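Local coordinates for conserved hypothetical protein NMB0706 (PDB 1RV9) that is of unknown function but belongs to the multi-copper polyphenol oxidoreductase laccase family and folds as an alpha-beta-beta-alpha sandwich, at residues Ala130-His135 with Gln147-Ala152; Leu31-Asn36 with Glu65-Gln70; Gly140-Val145 with Phe180-Thr185; Ala170-Val175 with Cys228-Arg233. One frame throughout, in Å; residues are numbered along the deposited sequence.

The four contacts illustrate how different parts of one fold meet. Contacts 1 and 2 are buried helix-on-sheet packings, each on a different sheet, and their centres lie about 22 Å apart; of these two, contact 2 alone has an exposed member, Gln70. Contacts 3 and 4 are partly buried. Contact 3 joins two helices through an aromatic face and a bridging water, whereas contact 4 joins two loop regions through small side chains. Contacts 1 and 3 share a run of chain, since helices 138-143 and 145-153 follow strand 131-136 in succession. Contacts 2 and 4 touch where Arg35 NH1 lies 3.0 Å from Arg233 O, a probable hydrogen bond.

Contact 1: residues Ala130-His135 with Gln147-Ala152; sequences AVAAAH and QNTIAA
Thr149 reaches from its helix to Ala132 and Ala134 on the strand, and the contact shows how one branched side chain can seat a helix on a sheet. Thr149 CA is 7.0 Å from Ala134 CA, close enough for the methyls of the alanines to be met directly. From CB, which points to the strand, the side chain splits into two unlike branches. CG2 lies anti to the backbone N and goes to Ala132, with Thr149 CG2 3.6 Å from Ala132 CB. The hydroxyl branch takes the place beside the backbone N (chi1 -61°) and lies against the second alanine, Thr149 OG1 being 3.7 Å from Ala134 CB. That same torsion lets OG1 turn back along its own helix and hydrogen-bond to the carbonyl O of Val145, one turn earlier. The polar atom of a buried side chain is thereby satisfied within the helix, and what crosses to the strand is van der Waals contact alone.

Ala132 and Ala134 alternate with Ala133, whose CB leaves the opposite face of the strand.

Within the fold, strand 131-136 runs between strands 101-104 and 119-125. Thr149 also touches Ala101 of the first and Phe123 of the second, so helix 145-153 rests on three neighbouring strands, while Ala133 packs against strand 110-115 of the other sheet and Ile150 against helix 206-217.

Contact 2: residues Leu31-Asn36 with Glu65-Gln70; sequences LITTRN and EIVQQQ
Thr34 OG1, one residue beyond the Thr33 that touches Val67 of the helix, is gripped by two groups. It accepts a hydrogen bond from the backbone N of Asn36 at 3.2 Å, with an N-H...O angle of 154°, and it is also hydrogen-bonded to the carbonyl O of Asn16. The first of these bonds closes an ST turn, which bends the chain away as strand 28-33 ends.

Before that turn the contact with the helix is apolar. Leu31 supplies CD2, which is 4.1 Å from Val67 CG1 and stands equally far, 4.1 Å, from Gln70 CB. CG of Leu31 is held anti to the backbone N (chi1 -173°), extending the leucine to the helix; the side chain crosses that of Gln70 at about a right angle and that of Val67 at a slant. Val67 answers with both arms of its fork. While CG1 takes the leucine, CG2 turns to the threonine methyl, with Val67 CG2 4.2 Å from Thr33 CG2. The other branch of Thr33 is used elsewhere: OG1 is hydrogen-bonded to the backbone N of Ala249 on the adjoining strand, which leaves the methyl to face the helix.

Gln70 meets the strand with its CB alone and lies at the exposed border, where it also touches Phe17. The axes of strand 31-33 and helix 65-70 approach to 10.9 Å and run nearly antiparallel, at 155°. Such spacing and direction fit a helix laid along a sheet, here helix 57-71 on the five-stranded mixed sheet, one of the helix-sheet interfaces of the alpha-beta-beta-alpha sandwich.

Contact 3: residues Gly140-Val145 with Phe180-Thr185; sequences GLAGGV and FDAFCT
Ala142 and Phe183 form a CH-pi contact between two helices, beside a helix that ends in a Schellman motif. Ala142 CB stands over one face of the ring, 3.6 Å from the centroid of the Phe183 ring and 15° from the ring normal, displaced somewhat to the rim at CE1 and CZ. The ring also reaches the backbone, with Phe183 CE1 3.5 Å from Ala142 N.

Conformation explains how the ring gets there. The bond from CA to CB of Phe183 does not aim at the other helix, but with CG placed anti to the carbonyl carbon (chi1 -74°) the ring swings across to it. Leu141 comes from another direction. Its CG is anti to the backbone N (chi1 -172°), which brings the side chain alongside the ring's rim and not over its face: Leu141 CB lies in the ring plane, and Leu141 CG is 3.8 Å from Phe183 CE1. One residue thus covers a face and its neighbour an edge. Leu209 of helix 206-217 touches both Leu141 and Phe183, and Trp138 packs on Phe183 as well.

The Schellman motif sits at Gly144, whose positive phi carries the chain out of helix 138-143 as Val145 N bonds back to Gly140 O at 2.9 Å and Gly144 N makes a weak bond to Leu141 O. Gly144 is also the N-cap of the helix that follows.

Beyond the ring, the two alanine methyls meet, Ala142 CB to Ala182 CB. Alongside them a single water donates to both backbones, 2.8 Å from Ala142 O and 3.0 Å from Ala182 O.

Contact 4: residues Ala170-Val175 with Cys228-Arg233; sequences ADAFEV and CTVLER
The methyl of Ala172 meets Val230 almost head on, an example of how two loops can join through a small side chain against a branched one. Ala172 CB is 3.8 Å from Val230 CG2 and 4.1 Å from Val230 CG1, so it faces both arms of the fork. Val230 is set this way by CG1 lying anti to the backbone N (chi1 171°). A looser touch comes from the sulfur: Cys228 SG is 4.4 Å from Ala172 CB.

The sulfur is held within its own loop, where Leu231 N donates to Cys228 SG at 3.5 Å in a fairly straight bond (168°). The backbone N of Cys228 in turn donates to Glu232 OE2 at 3.0 Å, approaching from above the carboxylate plane. Glu232 OE1 is hydrogen-bonded to His227 ND1, which ties the carboxylate at both oxygens. Arg241 NH1 bonds to the carbonyl O atoms of Thr229 and Val230, fastening the loop to helix 239-242.

Residues 229-231 coil like a helix, with Glu232 N bonded back to Cys228 O, before an inverse gamma turn centred on Glu232. The arrangement is loop-on-loop packing, joining the approach to strand 174-175 with the connection between strand 221-224 and helix 239-242.

Contact 1: residues Ala130-His135 with Gln147-Ala152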
loop_
_atom_site.group_PDB
_atom_site.type_symbol
_atom_site.label_atom_id
_atom_site.label_comp_id
_atom_site.label_asym_id
_atom_site.label_seq_id
_atom_site.Cartn_x
_atom_site.Cartn_y
_atom_site.Cartn_z
ATOM N N ALA A 130 -11.054 -13.778 2.985
ATOM C CA ALA A 130 -9.617 -13.536 2.930
ATOM C C ALA A 130 -9.305 -12.088 2.586
ATOM O O ALA A 130 -10.032 -11.452 1.824
ATOM C CB ALA A 130 -8.972 -14.463 1.901
ATOM N N VAL A 131 -8.226 -11.572 3.168
ATOM C CA VAL A 131 -7.783 -10.204 2.916
ATOM C C VAL A 131 -6.268 -10.189 2.748
ATOM O O VAL A 131 -5.589 -11.178 3.042
ATOM C CB VAL A 131 -8.152 -9.246 4.081
ATOM C CG1 VAL A 131 -9.657 -9.175 4.237
ATOM C CG2 VAL A 131 -7.496 -9.711 5.373
ATOM N N ALA A 132 -5.745 -9.074 2.253
ATOM C CA ALA A 132 -4.308 -8.928 2.058
ATOM C C ALA A 132 -3.940 -7.474 1.818
ATOM O O ALA A 132 -4.771 -6.672 1.398
ATOM C CB ALA A 132 -3.842 -9.777 0.873
ATOM N N ALA A 133 -2.683 -7.148 2.094
ATOM C CA ALA A 133 -2.159 -5.807 1.882
ATOM C C ALA A 133 -0.800 -5.975 1.217
ATOM O O ALA A 133 0.006 -6.797 1.654
ATOM C CB ALA A 133 -2.004 -5.078 3.214
ATOM N N ALA A 134 -0.553 -5.212 0.155
ATOM C CA ALA A 134 0.711 -5.291 -0.559
ATOM C C ALA A 134 1.351 -3.918 -0.738
ATOM O O ALA A 134 0.669 -2.927 -1.011
ATOM C CB ALA A 134 0.503 -5.946 -1.926
ATOM N N HIS A 135 2.670 -3.882 -0.568
ATOM C CA HIS A 135 3.467 -2.669 -0.719
ATOM C C HIS A 135 3.983 -2.679 -2.152
ATOM O O HIS A 135 4.858 -3.477 -2.503
ATOM C CB HIS A 135 4.637 -2.701 0.266
ATOM C CG HIS A 135 5.635 -1.603 0.064
ATOM N ND1 HIS A 135 6.994 -1.836 0.043
ATOM C CD2 HIS A 135 5.479 -0.267 -0.093
ATOM C CE1 HIS A 135 7.633 -0.691 -0.119
ATOM N NE2 HIS A 135 6.737 0.277 -0.204
ATOM N N GLN A 147 0.935 -10.078 -8.101
ATOM C CA GLN A 147 0.643 -11.428 -8.574
ATOM C C GLN A 147 0.897 -12.450 -7.469
ATOM O O GLN A 147 0.116 -13.386 -7.296
ATOM C CB GLN A 147 1.490 -11.778 -9.807
ATOM C CG GLN A 147 1.198 -10.932 -11.043
ATOM C CD GLN A 147 2.093 -9.713 -11.148
ATOM O OE1 GLN A 147 2.234 -8.947 -10.194
ATOM N NE2 GLN A 147 2.697 -9.523 -12.315
ATOM N N ASN A 148 1.980 -12.273 -6.715
ATOM C CA ASN A 148 2.295 -13.202 -5.632
ATOM C C ASN A 148 1.274 -13.106 -4.501
ATOM O O ASN A 148 0.948 -14.107 -3.858
ATOM C CB ASN A 148 3.699 -12.941 -5.077
ATOM C CG ASN A 148 4.788 -13.253 -6.081
ATOM O OD1 ASN A 148 4.554 -13.957 -7.064
ATOM N ND2 ASN A 148 5.988 -12.743 -5.832
ATOM N N THR A 149 0.772 -11.902 -4.251
ATOM C CA THR A 149 -0.219 -11.714 -3.197
ATOM C C THR A 149 -1.517 -12.412 -3.590
ATOM O O THR A 149 -2.120 -13.132 -2.795
ATOM C CB THR A 149 -0.485 -10.220 -2.955
ATOM O OG1 THR A 149 0.732 -9.592 -2.532
ATOM C CG2 THR A 149 -1.557 -10.030 -1.875
ATOM N N ILE A 150 -1.936 -12.199 -4.831
ATOM C CA ILE A 150 -3.151 -12.815 -5.347
ATOM C C ILE A 150 -3.070 -14.335 -5.208
ATOM O O ILE A 150 -4.026 -14.985 -4.777
ATOM C CB ILE A 150 -3.348 -12.426 -6.832
ATOM C CG1 ILE A 150 -3.745 -10.949 -6.922
ATOM C CG2 ILE A 150 -4.390 -13.322 -7.491
ATOM C CD1 ILE A 150 -3.634 -10.362 -8.313
ATOM N N ALA A 151 -1.921 -14.900 -5.564
ATOM C CA ALA A 151 -1.728 -16.342 -5.479
ATOM C C ALA A 151 -1.816 -16.840 -4.042
ATOM O O ALA A 151 -2.425 -17.879 -3.771
ATOM C CB ALA A 151 -0.378 -16.725 -6.073
ATOM N N ALA A 152 -1.213 -16.094 -3.121
ATOM C CA ALA A 152 -1.204 -16.483 -1.717
ATOM C C ALA A 152 -2.578 -16.473 -1.054
ATOM O O ALA A 152 -2.798 -17.167 -0.063
ATOM C CB ALA A 152 -0.249 -15.587 -0.943
#

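Contact 2: residues Leu31-Asn36 with Glu65-Gln70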
loop_
_atom_site.group_PDB
_atom_site.type_symbol
_atom_site.label_atom_id
_atom_site.label_comp_id
_atom_site.label_asym_id
_atom_site.label_seq_id
_atom_site.Cartn_x
_atom_site.Cartn_y
_atom_site.Cartn_z
ATOM N N LEU A 31 -8.524 0.552 7.122
ATOM C CA LEU A 31 -8.142 1.789 7.775
ATOM C C LEU A 31 -7.018 2.368 6.939
ATOM O O LEU A 31 -5.950 1.764 6.814
ATOM C CB LEU A 31 -7.658 1.541 9.207
ATOM C CG LEU A 31 -7.407 2.818 10.019
ATOM C CD1 LEU A 31 -8.739 3.487 10.319
ATOM C CD2 LEU A 31 -6.683 2.488 11.316
ATOM N N ILE A 32 -7.282 3.519 6.335
ATOM C CA ILE A 32 -6.301 4.218 5.519
ATOM C C ILE A 32 -5.918 5.413 6.374
ATOM O O ILE A 32 -6.658 6.391 6.439
ATOM C CB ILE A 32 -6.927 4.705 4.195
ATOM C CG1 ILE A 32 -7.500 3.511 3.421
ATOM C CG2 ILE A 32 -5.888 5.454 3.365
ATOM C CD1 ILE A 32 -6.479 2.444 3.070
ATOM N N THR A 33 -4.777 5.336 7.048
ATOM C CA THR A 33 -4.378 6.434 7.916
ATOM C C THR A 33 -3.854 7.638 7.150
ATOM O O THR A 33 -3.418 7.529 6.002
ATOM C CB THR A 33 -3.308 5.993 8.948
ATOM O OG1 THR A 33 -2.041 5.832 8.299
ATOM C CG2 THR A 33 -3.708 4.670 9.592
ATOM N N THR A 34 -3.939 8.798 7.790
ATOM C CA THR A 34 -3.441 10.033 7.206
ATOM C C THR A 34 -2.285 10.437 8.107
ATOM O O THR A 34 -1.990 9.750 9.087
ATOM C CB THR A 34 -4.505 11.152 7.207
ATOM O OG1 THR A 34 -4.808 11.526 8.556
ATOM C CG2 THR A 34 -5.778 10.679 6.515
ATOM N N ARG A 35 -1.629 11.544 7.787
ATOM C CA ARG A 35 -0.498 11.987 8.588
ATOM C C ARG A 35 -0.941 12.604 9.910
ATOM O O ARG A 35 -0.120 12.872 10.786
ATOM C CB ARG A 35 0.342 12.998 7.798
ATOM C CG ARG A 35 -0.343 14.333 7.562
ATOM C CD ARG A 35 0.560 15.267 6.773
ATOM N NE ARG A 35 1.842 15.449 7.443
ATOM C CZ ARG A 35 2.869 16.121 6.931
ATOM N NH1 ARG A 35 2.769 16.684 5.733
ATOM N NH2 ARG A 35 3.999 16.220 7.617
ATOM N N ASN A 36 -2.243 12.799 10.064
ATOM C CA ASN A 36 -2.767 13.423 11.269
ATOM C C ASN A 36 -3.282 12.480 12.351
ATOM O O ASN A 36 -3.665 11.340 12.077
ATOM C CB ASN A 36 -3.858 14.409 10.868
ATOM C CG ASN A 36 -3.390 15.365 9.794
ATOM O OD1 ASN A 36 -2.399 16.067 9.973
ATOM N ND2 ASN A 36 -4.090 15.388 8.666
ATOM N N GLU A 65 0.275 2.695 18.703
ATOM C CA GLU A 65 -0.696 2.383 19.744
ATOM C C GLU A 65 -2.026 3.024 19.383
ATOM O O GLU A 65 -3.089 2.421 19.545
ATOM C CB GLU A 65 -0.234 2.935 21.086
ATOM C CG GLU A 65 0.734 2.051 21.811
ATOM C CD GLU A 65 1.130 2.631 23.143
ATOM O OE1 GLU A 65 0.256 3.201 23.833
ATOM O OE2 GLU A 65 2.312 2.504 23.507
ATOM N N ILE A 66 -1.956 4.264 18.909
ATOM C CA ILE A 66 -3.145 5.001 18.509
ATOM C C ILE A 66 -3.869 4.235 17.405
ATOM O O ILE A 66 -5.097 4.137 17.402
ATOM C CB ILE A 66 -2.773 6.415 18.001
ATOM C CG1 ILE A 66 -2.260 7.260 19.170
ATOM C CG2 ILE A 66 -3.981 7.089 17.367
ATOM C CD1 ILE A 66 -1.728 8.617 18.759
ATOM N N VAL A 67 -3.103 3.682 16.472
ATOM C CA VAL A 67 -3.694 2.924 15.379
ATOM C C VAL A 67 -4.290 1.612 15.883
ATOM O O VAL A 67 -5.388 1.233 15.478
ATOM C CB VAL A 67 -2.651 2.630 14.271
ATOM C CG1 VAL A 67 -3.190 1.582 13.302
ATOM C CG2 VAL A 67 -2.338 3.910 13.516
ATOM N N GLN A 68 -3.579 0.925 16.771
ATOM C CA GLN A 68 -4.079 -0.338 17.300
ATOM C C GLN A 68 -5.412 -0.124 18.006
ATOM O O GLN A 68 -6.316 -0.954 17.897
ATOM C CB GLN A 68 -3.077 -0.958 18.271
ATOM C CG GLN A 68 -3.400 -2.404 18.618
ATOM C CD GLN A 68 -2.405 -3.003 19.584
ATOM O OE1 GLN A 68 -2.448 -2.734 20.786
ATOM N NE2 GLN A 68 -1.488 -3.812 19.063
ATOM N N GLN A 69 -5.530 0.989 18.727
ATOM C CA GLN A 69 -6.768 1.317 19.432
ATOM C C GLN A 69 -7.919 1.391 18.441
ATOM O O GLN A 69 -9.039 0.972 18.737
ATOM C CB GLN A 69 -6.638 2.661 20.153
ATOM C CG GLN A 69 -5.684 2.649 21.331
ATOM C CD GLN A 69 -6.113 1.676 22.409
ATOM O OE1 GLN A 69 -7.215 1.778 22.953
ATOM N NE2 GLN A 69 -5.244 0.722 22.726
ATOM N N GLN A 70 -7.636 1.937 17.262
ATOM C CA GLN A 70 -8.640 2.066 16.216
ATOM C C GLN A 70 -8.985 0.716 15.601
ATOM O O GLN A 70 -10.149 0.420 15.341
ATOM C CB GLN A 70 -8.141 3.005 15.114
ATOM C CG GLN A 70 -8.145 4.480 15.480
ATOM C CD GLN A 70 -9.544 5.006 15.735
ATOM O OE1 GLN A 70 -10.454 4.788 14.935
ATOM N NE2 GLN A 70 -9.722 5.708 16.848
#

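Contact 3: residues Gly140-Val145 with Phe180-Thr185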
loop_
_atom_site.group_PDB
_atom_site.type_symbol
_atom_site.label_atom_id
_atom_site.label_comp_id
_atom_site.label_asym_id
_atom_site.label_seq_id
_atom_site.Cartn_x
_atom_site.Cartn_y
_atom_site.Cartn_z
ATOM N N GLY A 140 8.697 -3.432 -6.534
ATOM C CA GLY A 140 7.851 -4.567 -6.211
ATOM C C GLY A 140 6.723 -4.743 -7.211
ATOM O O GLY A 140 6.319 -5.867 -7.525
ATOM N N LEU A 141 6.210 -3.629 -7.721
ATOM C CA LEU A 141 5.115 -3.685 -8.678
ATOM C C LEU A 141 5.598 -4.340 -9.972
ATOM O O LEU A 141 4.957 -5.255 -10.495
ATOM C CB LEU A 141 4.579 -2.272 -8.952
ATOM C CG LEU A 141 3.309 -2.166 -9.802
ATOM C CD1 LEU A 141 2.173 -2.926 -9.131
ATOM C CD2 LEU A 141 2.934 -0.699 -9.989
ATOM N N ALA A 142 6.739 -3.886 -10.476
ATOM C CA ALA A 142 7.290 -4.452 -11.701
ATOM C C ALA A 142 7.785 -5.874 -11.454
ATOM O O ALA A 142 7.839 -6.691 -12.377
ATOM C CB ALA A 142 8.435 -3.578 -12.216
ATOM N N GLY A 143 8.131 -6.164 -10.202
ATOM C CA GLY A 143 8.640 -7.479 -9.844
ATOM C C GLY A 143 7.599 -8.568 -9.650
ATOM O O GLY A 143 7.942 -9.756 -9.649
ATOM N N GLY A 144 6.342 -8.171 -9.463
ATOM C CA GLY A 144 5.270 -9.137 -9.296
ATOM C C GLY A 144 4.723 -9.321 -7.891
ATOM O O GLY A 144 4.182 -10.381 -7.576
ATOM N N VAL A 145 4.843 -8.307 -7.039
ATOM C CA VAL A 145 4.332 -8.440 -5.678
ATOM C C VAL A 145 2.815 -8.638 -5.670
ATOM O O VAL A 145 2.289 -9.382 -4.838
ATOM C CB VAL A 145 4.706 -7.213 -4.795
ATOM C CG1 VAL A 145 3.988 -5.970 -5.282
ATOM C CG2 VAL A 145 4.367 -7.503 -3.328
ATOM N N PHE A 180 10.908 2.666 -16.783
ATOM C CA PHE A 180 10.093 2.433 -17.967
ATOM C C PHE A 180 10.306 1.017 -18.498
ATOM O O PHE A 180 9.347 0.280 -18.732
ATOM C CB PHE A 180 10.444 3.469 -19.043
ATOM C CG PHE A 180 9.639 3.334 -20.302
ATOM C CD1 PHE A 180 10.011 2.427 -21.286
ATOM C CD2 PHE A 180 8.498 4.104 -20.496
ATOM C CE1 PHE A 180 9.257 2.287 -22.451
ATOM C CE2 PHE A 180 7.737 3.973 -21.655
ATOM C CZ PHE A 180 8.118 3.062 -22.634
ATOM N N ASP A 181 11.567 0.633 -18.681
ATOM C CA ASP A 181 11.886 -0.696 -19.194
ATOM C C ASP A 181 11.476 -1.822 -18.247
ATOM O O ASP A 181 11.044 -2.882 -18.694
ATOM C CB ASP A 181 13.385 -0.815 -19.496
ATOM C CG ASP A 181 13.830 0.088 -20.632
ATOM O OD1 ASP A 181 12.975 0.498 -21.445
ATOM O OD2 ASP A 181 15.043 0.377 -20.717
ATOM N N ALA A 182 11.606 -1.592 -16.943
ATOM C CA ALA A 182 11.251 -2.609 -15.957
ATOM C C ALA A 182 9.812 -3.071 -16.135
ATOM O O ALA A 182 9.467 -4.205 -15.811
ATOM C CB ALA A 182 11.455 -2.068 -14.547
ATOM N N PHE A 183 8.972 -2.182 -16.651
ATOM C CA PHE A 183 7.566 -2.489 -16.879
ATOM C C PHE A 183 7.242 -2.814 -18.333
ATOM O O PHE A 183 6.682 -3.866 -18.637
ATOM C CB PHE A 183 6.694 -1.301 -16.462
ATOM C CG PHE A 183 6.555 -1.127 -14.978
ATOM C CD1 PHE A 183 5.635 -1.885 -14.261
ATOM C CD2 PHE A 183 7.321 -0.186 -14.301
ATOM C CE1 PHE A 183 5.475 -1.702 -12.890
ATOM C CE2 PHE A 183 7.170 0.005 -12.930
ATOM C CZ PHE A 183 6.244 -0.754 -12.224
ATOM N N CYS A 184 7.609 -1.900 -19.226
ATOM C CA CYS A 184 7.293 -2.026 -20.644
ATOM C C CYS A 184 8.023 -3.044 -21.508
ATOM O O CYS A 184 7.509 -3.429 -22.559
ATOM C CB CYS A 184 7.387 -0.649 -21.293
ATOM S SG CYS A 184 6.373 0.566 -20.448
ATOM N N THR A 185 9.211 -3.479 -21.105
ATOM C CA THR A 185 9.908 -4.469 -21.913
ATOM C C THR A 185 9.162 -5.799 -21.770
ATOM O O THR A 185 8.794 -6.423 -22.767
ATOM C CB THR A 185 11.388 -4.611 -21.493
ATOM O OG1 THR A 185 12.087 -3.402 -21.817
ATOM C CG2 THR A 185 12.048 -5.769 -22.225
HETATM O O HOH W 1 7.255 -6.023 -15.011
#

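Contact 4: residues Ala170-Val175 with Cys228-Arg233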
loop_
_atom_site.group_PDB
_atom_site.type_symbol
_atom_site.label_atom_id
_atom_site.label_comp_id
_atom_site.label_asym_id
_atom_site.label_seq_id
_atom_site.Cartn_x
_atom_site.Cartn_y
_atom_site.Cartn_z
ATOM N N ALA A 170 0.597 10.341 -11.197
ATOM C CA ALA A 170 1.379 10.495 -12.415
ATOM C C ALA A 170 2.004 11.879 -12.543
ATOM O O ALA A 170 3.193 12.009 -12.844
ATOM C CB ALA A 170 0.499 10.205 -13.624
ATOM N N ASP A 171 1.202 12.910 -12.303
ATOM C CA ASP A 171 1.675 14.286 -12.407
ATOM C C ASP A 171 2.942 14.583 -11.619
ATOM O O ASP A 171 3.749 15.420 -12.023
ATOM C CB ASP A 171 0.578 15.253 -11.958
ATOM C CG ASP A 171 -0.517 15.405 -12.985
ATOM O OD1 ASP A 171 -0.202 15.794 -14.130
ATOM O OD2 ASP A 171 -1.690 15.142 -12.648
ATOM N N ALA A 172 3.126 13.891 -10.499
ATOM C CA ALA A 172 4.285 14.132 -9.653
ATOM C C ALA A 172 5.360 13.054 -9.664
ATOM O O ALA A 172 6.451 13.270 -9.135
ATOM C CB ALA A 172 3.819 14.373 -8.217
ATOM N N PHE A 173 5.069 11.904 -10.264
ATOM C CA PHE A 173 6.026 10.802 -10.285
ATOM C C PHE A 173 6.845 10.749 -11.570
ATOM O O PHE A 173 6.460 10.112 -12.547
ATOM C CB PHE A 173 5.283 9.479 -10.060
ATOM C CG PHE A 173 6.183 8.299 -9.791
ATOM C CD1 PHE A 173 7.404 8.464 -9.144
ATOM C CD2 PHE A 173 5.789 7.016 -10.157
ATOM C CE1 PHE A 173 8.219 7.362 -8.865
ATOM C CE2 PHE A 173 6.594 5.909 -9.882
ATOM C CZ PHE A 173 7.811 6.083 -9.236
ATOM N N GLU A 174 7.985 11.429 -11.555
ATOM C CA GLU A 174 8.870 11.479 -12.709
ATOM C C GLU A 174 9.948 10.405 -12.602
ATOM O O GLU A 174 10.653 10.325 -11.595
ATOM C CB GLU A 174 9.508 12.864 -12.795
ATOM C CG GLU A 174 10.378 13.089 -14.007
ATOM C CD GLU A 174 10.978 14.478 -14.017
ATOM O OE1 GLU A 174 10.205 15.459 -14.076
ATOM O OE2 GLU A 174 12.219 14.589 -13.956
ATOM N N VAL A 175 10.076 9.585 -13.642
ATOM C CA VAL A 175 11.061 8.507 -13.651
ATOM C C VAL A 175 11.885 8.451 -14.933
ATOM O O VAL A 175 11.618 9.178 -15.894
ATOM C CB VAL A 175 10.387 7.134 -13.465
ATOM C CG1 VAL A 175 9.610 7.106 -12.155
ATOM C CG2 VAL A 175 9.466 6.849 -14.635
ATOM N N CYS A 228 -3.244 11.910 -4.418
ATOM C CA CYS A 228 -1.866 12.184 -4.801
ATOM C C CYS A 228 -1.212 12.580 -3.490
ATOM O O CYS A 228 -1.552 13.604 -2.897
ATOM C CB CYS A 228 -1.719 13.338 -5.791
ATOM S SG CYS A 228 0.049 13.669 -6.109
ATOM N N THR A 229 -0.289 11.752 -3.024
ATOM C CA THR A 229 0.393 12.021 -1.773
ATOM C C THR A 229 1.207 13.312 -1.813
ATOM O O THR A 229 1.415 13.949 -0.783
ATOM C CB THR A 229 1.311 10.852 -1.401
ATOM O OG1 THR A 229 2.161 10.539 -2.511
ATOM C CG2 THR A 229 0.487 9.628 -1.044
ATOM N N VAL A 230 1.662 13.706 -2.999
ATOM C CA VAL A 230 2.449 14.929 -3.120
ATOM C C VAL A 230 1.572 16.177 -3.016
ATOM O O VAL A 230 1.879 17.104 -2.264
ATOM C CB VAL A 230 3.226 14.967 -4.457
ATOM C CG1 VAL A 230 3.859 16.336 -4.662
ATOM C CG2 VAL A 230 4.302 13.896 -4.454
ATOM N N LEU A 231 0.473 16.191 -3.762
ATOM C CA LEU A 231 -0.438 17.330 -3.761
ATOM C C LEU A 231 -1.182 17.544 -2.443
ATOM O O LEU A 231 -1.356 18.679 -2.002
ATOM C CB LEU A 231 -1.450 17.184 -4.904
ATOM C CG LEU A 231 -2.509 18.282 -5.052
ATOM C CD1 LEU A 231 -1.834 19.631 -5.242
ATOM C CD2 LEU A 231 -3.407 17.966 -6.241
ATOM N N GLU A 232 -1.610 16.459 -1.809
ATOM C CA GLU A 232 -2.364 16.559 -0.561
ATOM C C GLU A 232 -1.473 16.583 0.675
ATOM O O GLU A 232 -1.530 15.686 1.519
ATOM C CB GLU A 232 -3.351 15.401 -0.492
ATOM C CG GLU A 232 -4.340 15.426 -1.646
ATOM C CD GLU A 232 -5.146 14.158 -1.750
ATOM O OE1 GLU A 232 -5.686 13.714 -0.718
ATOM O OE2 GLU A 232 -5.244 13.612 -2.868
ATOM N N ARG A 233 -0.673 17.637 0.788
ATOM C CA ARG A 233 0.267 17.779 1.892
ATOM C C ARG A 233 -0.327 17.852 3.291
ATOM O O ARG A 233 0.343 17.512 4.265
ATOM C CB ARG A 233 1.167 18.995 1.659
ATOM C CG ARG A 233 0.448 20.327 1.600
ATOM C CD ARG A 233 1.451 21.437 1.318
ATOM N NE ARG A 233 0.842 22.763 1.331
ATOM C CZ ARG A 233 1.502 23.884 1.060
ATOM N NH1 ARG A 233 2.793 23.837 0.752
ATOM N NH2 ARG A 233 0.877 25.054 1.099
#